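Local coordinates for hypothetical protein, GDSL-like Lipase/Acylhydrolase family protein (Bacteroides uniformis, PDB 4M8K), which is an uncharacterised member of the GDSL-like lipase/acylhydrolase family and probably hydrolyses ester bonds of a substrate not yet identified, at residues Trp138-Ala141 against Asp142-Phe146; Phe150-Leu153 against Leu154-Lys158. One frame throughout, in Å; residues are numbered along the deposited sequence.

Contacts 1 and 2 follow each other along the chain, their centres about 13 Å apart, on the same side of the molecule's centre. Contact 1 (138-146) is a surface turn that ends at the start of helix 146-160; contact 2 (150-158) takes up most of that helix, from its second turn almost to its end, packed against the parallel five-stranded sheet at strands 114-118 and 165-170. The chain doubles back, so the two also touch. The Trp138 ring meets the Tyr152 ring edge-to-face and rests on Ala155, while Leu143 CD2 lies 3.6 Å from Tyr152 CB. The turn thereby covers part of the outer side of a helix whose inner side helps form the core of a three-layer alpha/beta/alpha sandwich of the SGNH-hydrolase type.

Contact 1: Trp138-Ala141 against Asp142-Phe146; sequences WTKA and DLYSF
Thr139 and Asp142 hold each other through two reciprocal hydrogen bonds between backbone and side chain. The amide of Thr139 gives a nearly straight bond (177° at the hydrogen) to Asp142 OD2, with N and OD2 3.0 Å apart, and meets that oxygen from above the carboxylate plane. In return, Asp142 N donates to Thr139 OG1 at 2.9 Å. Thr139 can accept this bond because its hydroxyl sits between its own N and carbonyl carbon (chi1 72°), which turns OG1 toward the amide of Asp142. Asp142 OD2 has a second partner, the side-chain amide of Gln134, so two N-H groups fix the rotation of the carboxylate.

The pattern is that of a capping box, a residue at the head of a turn and one three places later each binding the other's amide. Here it opens a short 3-10 segment, 142-144, in the loop between helices 121-126 and 146-160. Within the turn Leu143 N bonds to Lys140 O at 3.0 Å and more weakly to Thr139 O at 3.2 Å, and Tyr144 N bonds to Ala141 O, also at 3.2 Å.

Side chains close the turn on two flanks. Leu143 sends its CD2 branch to Trp138, 4.0 Å from CD1 of the indole, whose NE1 is held by Gln134 O; Gln134 thus steadies both Trp138 and Asp142. On the other flank Lys140, bent at chi2 and chi4, crosses the phenol end of Tyr144 at an angle, with Lys140 CE 3.6 Å from Tyr144 CE2. Its ammonium NZ makes a weak bond to Tyr144 OH, a hydroxyl whose position is less certain, and a further hydrogen bond to Ser98 OG. From the backbone side, Tyr144 O accepts from Thr90 OG1.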
ATOM      1  N   TRP A 138       5.428  -9.032  19.502  1.00 28.69           N
ATOM      2  CA  TRP A 138       4.375  -8.025  19.369  1.00 26.50           C
ATOM      3  C   TRP A 138       3.112  -8.406  20.121  1.00 26.19           C
ATOM      4  O   TRP A 138       2.483  -9.461  19.848  1.00 24.92           O
ATOM      5  CB  TRP A 138       4.021  -7.828  17.922  1.00 27.67           C
ATOM      6  CG  TRP A 138       5.187  -7.521  17.007  1.00 22.09           C
ATOM      7  CD1 TRP A 138       5.762  -6.320  16.810  1.00 23.79           C
ATOM      8  CD2 TRP A 138       5.889  -8.440  16.177  1.00 24.13           C
ATOM      9  NE1 TRP A 138       6.771  -6.410  15.905  1.00 20.42           N
ATOM     10  CE2 TRP A 138       6.853  -7.696  15.466  1.00 22.16           C
ATOM     11  CE3 TRP A 138       5.775  -9.809  15.934  1.00 22.67           C
ATOM     12  CZ2 TRP A 138       7.740  -8.278  14.572  1.00 24.98           C
ATOM     13  CZ3 TRP A 138       6.651 -10.396  15.030  1.00 25.73           C
ATOM     14  CH2 TRP A 138       7.631  -9.627  14.369  1.00 24.36           C
ATOM     15  N   THR A 139       2.703  -7.534  21.030  1.00 24.55           N
ATOM     16  CA  THR A 139       1.339  -7.605  21.611  1.00 19.25           C
ATOM     17  C   THR A 139       0.357  -6.784  20.813  1.00 20.89           C
ATOM     18  O   THR A 139       0.735  -5.882  20.059  1.00 21.24           O
ATOM     19  CB  THR A 139       1.340  -7.121  23.058  1.00 20.26           C
ATOM     20  OG1 THR A 139       1.520  -5.690  23.111  1.00 18.21           O
ATOM     21  CG2 THR A 139       2.471  -7.815  23.886  1.00 20.57           C
ATOM     22  N   LYS A 140      -0.917  -7.068  20.986  1.00 16.62           N
ATOM     23  CA  LYS A 140      -1.954  -6.186  20.404  1.00 18.19           C
ATOM     24  C   LYS A 140      -1.714  -4.713  20.817  1.00 20.45           C
ATOM     25  O   LYS A 140      -1.780  -3.803  19.985  1.00 22.12           O
ATOM     26  CB  LYS A 140      -3.325  -6.645  20.834  1.00 16.41           C
ATOM     27  CG  LYS A 140      -4.504  -5.719  20.449  1.00 17.61           C
ATOM     28  CD  LYS A 140      -4.687  -5.628  18.969  1.00 19.53           C
ATOM     29  CE  LYS A 140      -5.631  -4.492  18.593  1.00 24.09           C
ATOM     30  NZ  LYS A 140      -6.985  -4.542  19.219  1.00 23.71           N
ATOM     31  N   ALA A 141      -1.409  -4.520  22.096  1.00 17.63           N
ATOM     32  CA  ALA A 141      -1.160  -3.161  22.626  1.00 18.60           C
ATOM     33  C   ALA A 141      -0.029  -2.460  21.861  1.00 21.67           C
ATOM     34  O   ALA A 141      -0.187  -1.280  21.437  1.00 22.41           O
ATOM     35  CB  ALA A 141      -0.884  -3.196  24.120  1.00 23.29           C
ATOM     36  N   ASP A 142       1.082  -3.192  21.654  1.00 23.25           N
ATOM     37  CA  ASP A 142       2.254  -2.666  20.973  1.00 24.02           C
ATOM     38  C   ASP A 142       1.841  -2.179  19.561  1.00 22.11           C
ATOM     39  O   ASP A 142       2.380  -1.206  19.037  1.00 20.84           O
ATOM     40  CB  ASP A 142       3.283  -3.724  20.730  1.00 21.91           C
ATOM     41  CG  ASP A 142       3.983  -4.194  21.974  1.00 25.37           C
ATOM     42  OD1 ASP A 142       4.060  -3.411  22.923  1.00 23.83           O
ATOM     43  OD2 ASP A 142       4.478  -5.346  21.949  1.00 20.58           O
ATOM     44  N   LEU A 143       0.896  -2.868  18.960  1.00 21.68           N
ATOM     45  CA  LEU A 143       0.613  -2.694  17.543  1.00 21.83           C
ATOM     46  C   LEU A 143      -0.275  -1.481  17.230  1.00 19.48           C
ATOM     47  O   LEU A 143      -0.556  -1.240  16.063  1.00 19.01           O
ATOM     48  CB  LEU A 143       0.036  -3.979  16.955  1.00 22.23           C
ATOM     49  CG  LEU A 143       0.985  -5.166  16.886  1.00 22.46           C
ATOM     50  CD1 LEU A 143       0.241  -6.431  16.504  1.00 23.51           C
ATOM     51  CD2 LEU A 143       2.085  -4.895  15.898  1.00 24.58           C
ATOM     52  N   TYR A 144      -0.689  -0.756  18.273  1.00 21.92           N
ATOM     53  CA  TYR A 144      -1.286   0.598  18.164  1.00 21.11           C
ATOM     54  C   TYR A 144      -0.241   1.622  17.731  1.00 23.36           C
ATOM     55  O   TYR A 144      -0.592   2.702  17.316  1.00 25.44           O
ATOM     56  CB  TYR A 144      -1.984   1.012  19.497  1.00 22.16           C
ATOM     57  CG  TYR A 144      -3.328   0.383  19.646  1.00 22.48           C
ATOM     58  CD1 TYR A 144      -4.440   1.007  19.103  1.00 20.41           C
ATOM     59  CD2 TYR A 144      -3.507  -0.835  20.302  1.00 22.33           C
ATOM     60  CE1 TYR A 144      -5.666   0.421  19.173  1.00 25.31           C
ATOM     61  CE2 TYR A 144      -4.752  -1.443  20.357  1.00 21.20           C
ATOM     62  CZ  TYR A 144      -5.823  -0.793  19.809  1.00 26.36           C
ATOM     63  OH  TYR A 144      -7.066  -1.351  19.892  1.00 22.16           O
ATOM     64  N   SER A 145       1.055   1.288  17.816  1.00 20.67           N
ATOM     65  CA  SER A 145       2.089   2.205  17.403  1.00 24.06           C
ATOM     66  C   SER A 145       2.645   1.869  15.985  1.00 21.28           C
ATOM     67  O   SER A 145       2.624   0.707  15.539  1.00 21.39           O
ATOM     68  CB  SER A 145       3.239   2.203  18.426  1.00 23.15           C
ATOM     69  OG  SER A 145       2.804   2.833  19.626  1.00 26.47           O
ATOM     70  N   PHE A 146       3.159   2.877  15.312  1.00 20.26           N
ATOM     71  CA  PHE A 146       3.570   2.685  13.917  1.00 21.29           C
ATOM     72  C   PHE A 146       4.764   1.740  13.679  1.00 19.64           C
ATOM     73  O   PHE A 146       4.721   0.807  12.811  1.00 20.30           O
ATOM     74  CB  PHE A 146       3.879   4.013  13.256  1.00 22.00           C
ATOM     75  CG  PHE A 146       4.160   3.858  11.790  1.00 22.63           C
ATOM     76  CD1 PHE A 146       3.091   3.642  10.898  1.00 22.75           C
ATOM     77  CD2 PHE A 146       5.443   3.822  11.299  1.00 21.93           C
ATOM     78  CE1 PHE A 146       3.318   3.405   9.575  1.00 25.36           C
ATOM     79  CE2 PHE A 146       5.663   3.647   9.933  1.00 30.63           C
ATOM     80  CZ  PHE A 146       4.595   3.425   9.082  1.00 23.55           C
TER

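Contact 2: Phe150-Leu153 against Leu154-Lys158; sequences FCYL and LASLK
Ser156 binds the carbonyl of Tyr152 twice. Its backbone N and its hydroxyl OG each donate to Tyr152 O at 2.8 Å, and they arrive from opposite faces of the carbonyl plane, so one oxygen is gripped by two donors of the same residue. The hydroxyl gets there because OG lies beside its own backbone N, anti to the carbonyl carbon (chi1 -58°), folding the short side chain back on the preceding turn. This gives the hydroxyl's hydrogen an acceptor; the serine also touches Ile106. The same placement sets Ser156 OG over the centre of one face of the Tyr152 ring, 3.5 Å above its plane.

Leu154 N to Phe150 O (3.1 Å), Ala155 N to Cys151 O (2.9 Å) and Leu157 N to Leu153 O (2.8 Å) carry on the ladder of bonds four residues apart that defines an alpha-helix, here helix 146-160 in a layer flanking the parallel sheet.

The remaining side-chain contacts are apolar. Leu154 crosses Phe150 at a slant, its CD1 3.7 Å from CE2 and its CG over one face of the ring, whose other neighbours include Met182 and Ile185 of helix 176-189. Leu153 and Leu157 run alongside each other in the same direction, with their CD1 atoms 4.0 Å apart; both reach Val117 of strand 114-118, and Leu157 touches Ile166 of strand 165-170 as well.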
ATOM      1  N   PHE A 150       4.450  -1.764  11.516  1.00 19.83           N
ATOM      2  CA  PHE A 150       5.100  -1.896  10.221  1.00 19.53           C
ATOM      3  C   PHE A 150       6.127  -2.991  10.248  1.00 20.36           C
ATOM      4  O   PHE A 150       6.274  -3.745   9.289  1.00 19.52           O
ATOM      5  CB  PHE A 150       5.733  -0.556   9.777  1.00 20.29           C
ATOM      6  CG  PHE A 150       6.130  -0.548   8.347  1.00 18.50           C
ATOM      7  CD1 PHE A 150       5.196  -0.406   7.329  1.00 23.81           C
ATOM      8  CD2 PHE A 150       7.473  -0.696   8.005  1.00 24.44           C
ATOM      9  CE1 PHE A 150       5.593  -0.469   5.992  1.00 20.22           C
ATOM     10  CE2 PHE A 150       7.874  -0.705   6.669  1.00 22.01           C
ATOM     11  CZ  PHE A 150       6.932  -0.593   5.667  1.00 19.23           C
ATOM     12  N   CYS A 151       6.848  -3.125  11.363  1.00 22.92           N
ATOM     13  CA  CYS A 151       7.691  -4.315  11.508  1.00 21.16           C
ATOM     14  C   CYS A 151       6.834  -5.591  11.419  1.00 21.59           C
ATOM     15  O   CYS A 151       7.209  -6.573  10.770  1.00 21.58           O
ATOM     16  CB  CYS A 151       8.428  -4.287  12.853  1.00 22.40           C
ATOM     17  SG  CYS A 151       9.656  -2.957  13.120  1.00 27.29           S
ATOM     18  N   TYR A 152       5.707  -5.623  12.150  1.00 25.87           N
ATOM     19  CA  TYR A 152       4.908  -6.846  12.209  1.00 21.26           C
ATOM     20  C   TYR A 152       4.401  -7.141  10.790  1.00 22.10           C
ATOM     21  O   TYR A 152       4.317  -8.300  10.357  1.00 22.31           O
ATOM     22  CB  TYR A 152       3.806  -6.732  13.275  1.00 25.75           C
ATOM     23  CG  TYR A 152       2.703  -7.800  13.244  1.00 26.54           C
ATOM     24  CD1 TYR A 152       1.596  -7.685  12.396  1.00 26.25           C
ATOM     25  CD2 TYR A 152       2.749  -8.894  14.072  1.00 25.62           C
ATOM     26  CE1 TYR A 152       0.573  -8.644  12.378  1.00 23.50           C
ATOM     27  CE2 TYR A 152       1.722  -9.835  14.084  1.00 24.42           C
ATOM     28  CZ  TYR A 152       0.649  -9.711  13.249  1.00 26.00           C
ATOM     29  OH  TYR A 152      -0.319 -10.665  13.245  1.00 29.88           O
ATOM     30  N   LEU A 153       4.104  -6.086  10.058  1.00 22.50           N
ATOM     31  CA  LEU A 153       3.568  -6.197   8.696  1.00 23.76           C
ATOM     32  C   LEU A 153       4.542  -6.906   7.798  1.00 20.99           C
ATOM     33  O   LEU A 153       4.216  -7.938   7.180  1.00 19.13           O
ATOM     34  CB  LEU A 153       3.235  -4.794   8.141  1.00 17.67           C
ATOM     35  CG  LEU A 153       2.625  -4.761   6.726  1.00 20.13           C
ATOM     36  CD1 LEU A 153       1.310  -5.520   6.666  1.00 20.18           C
ATOM     37  CD2 LEU A 153       2.408  -3.332   6.262  1.00 20.69           C
ATOM     38  N   LEU A 154       5.744  -6.366   7.684  1.00 20.12           N
ATOM     39  CA  LEU A 154       6.720  -7.005   6.796  1.00 23.12           C
ATOM     40  C   LEU A 154       7.088  -8.403   7.298  1.00 20.80           C
ATOM     41  O   LEU A 154       7.250  -9.322   6.506  1.00 24.91           O
ATOM     42  CB  LEU A 154       7.956  -6.155   6.613  1.00 20.66           C
ATOM     43  CG  LEU A 154       7.712  -4.720   6.103  1.00 22.86           C
ATOM     44  CD1 LEU A 154       9.026  -4.074   5.695  1.00 23.69           C
ATOM     45  CD2 LEU A 154       6.776  -4.702   4.919  1.00 25.37           C
ATOM     46  N   ALA A 155       7.211  -8.554   8.599  1.00 20.55           N
ATOM     47  CA  ALA A 155       7.633  -9.843   9.174  1.00 20.16           C
ATOM     48  C   ALA A 155       6.621 -10.882   8.816  1.00 20.02           C
ATOM     49  O   ALA A 155       6.964 -11.948   8.365  1.00 20.81           O
ATOM     50  CB  ALA A 155       7.785  -9.736  10.681  1.00 20.78           C
ATOM     51  N   SER A 156       5.350 -10.543   8.994  1.00 21.23           N
ATOM     52  CA  SER A 156       4.224 -11.453   8.706  1.00 22.56           C
ATOM     53  C   SER A 156       3.995 -11.711   7.229  1.00 24.41           C
ATOM     54  O   SER A 156       3.736 -12.866   6.874  1.00 19.85           O
ATOM     55  CB  SER A 156       2.903 -10.930   9.298  1.00 23.68           C
ATOM     56  OG  SER A 156       3.033 -10.765  10.692  1.00 25.65           O
ATOM     57  N   LEU A 157       4.088 -10.666   6.374  1.00 23.64           N
ATOM     58  CA  LEU A 157       4.017 -10.891   4.938  1.00 22.04           C
ATOM     59  C   LEU A 157       5.106 -11.850   4.446  1.00 26.09           C
ATOM     60  O   LEU A 157       4.840 -12.738   3.612  1.00 26.10           O
ATOM     61  CB  LEU A 157       4.127  -9.600   4.176  1.00 25.05           C
ATOM     62  CG  LEU A 157       2.861  -8.767   4.255  1.00 24.05           C
ATOM     63  CD1 LEU A 157       3.130  -7.409   3.598  1.00 26.72           C
ATOM     64  CD2 LEU A 157       1.694  -9.510   3.636  1.00 22.73           C
ATOM     65  N   LYS A 158       6.327 -11.689   4.946  1.00 25.26           N
ATOM     66  CA  LYS A 158       7.432 -12.570   4.555  1.00 26.61           C
ATOM     67  C   LYS A 158       7.180 -14.033   4.978  1.00 25.55           C
ATOM     68  O   LYS A 158       7.525 -14.936   4.243  1.00 24.12           O
ATOM     69  CB  LYS A 158       8.774 -12.077   5.102  1.00 25.25           C
ATOM     70  CG  LYS A 158       9.339 -10.913   4.309  1.00 24.72           C
ATOM     71  CD  LYS A 158      10.511 -10.226   4.987  1.00 26.50           C
ATOM     72  CE  LYS A 158      11.730 -11.106   5.119  1.00 30.48           C
ATOM     73  NZ  LYS A 158      12.175 -11.548   3.801  1.00 41.15           N
TER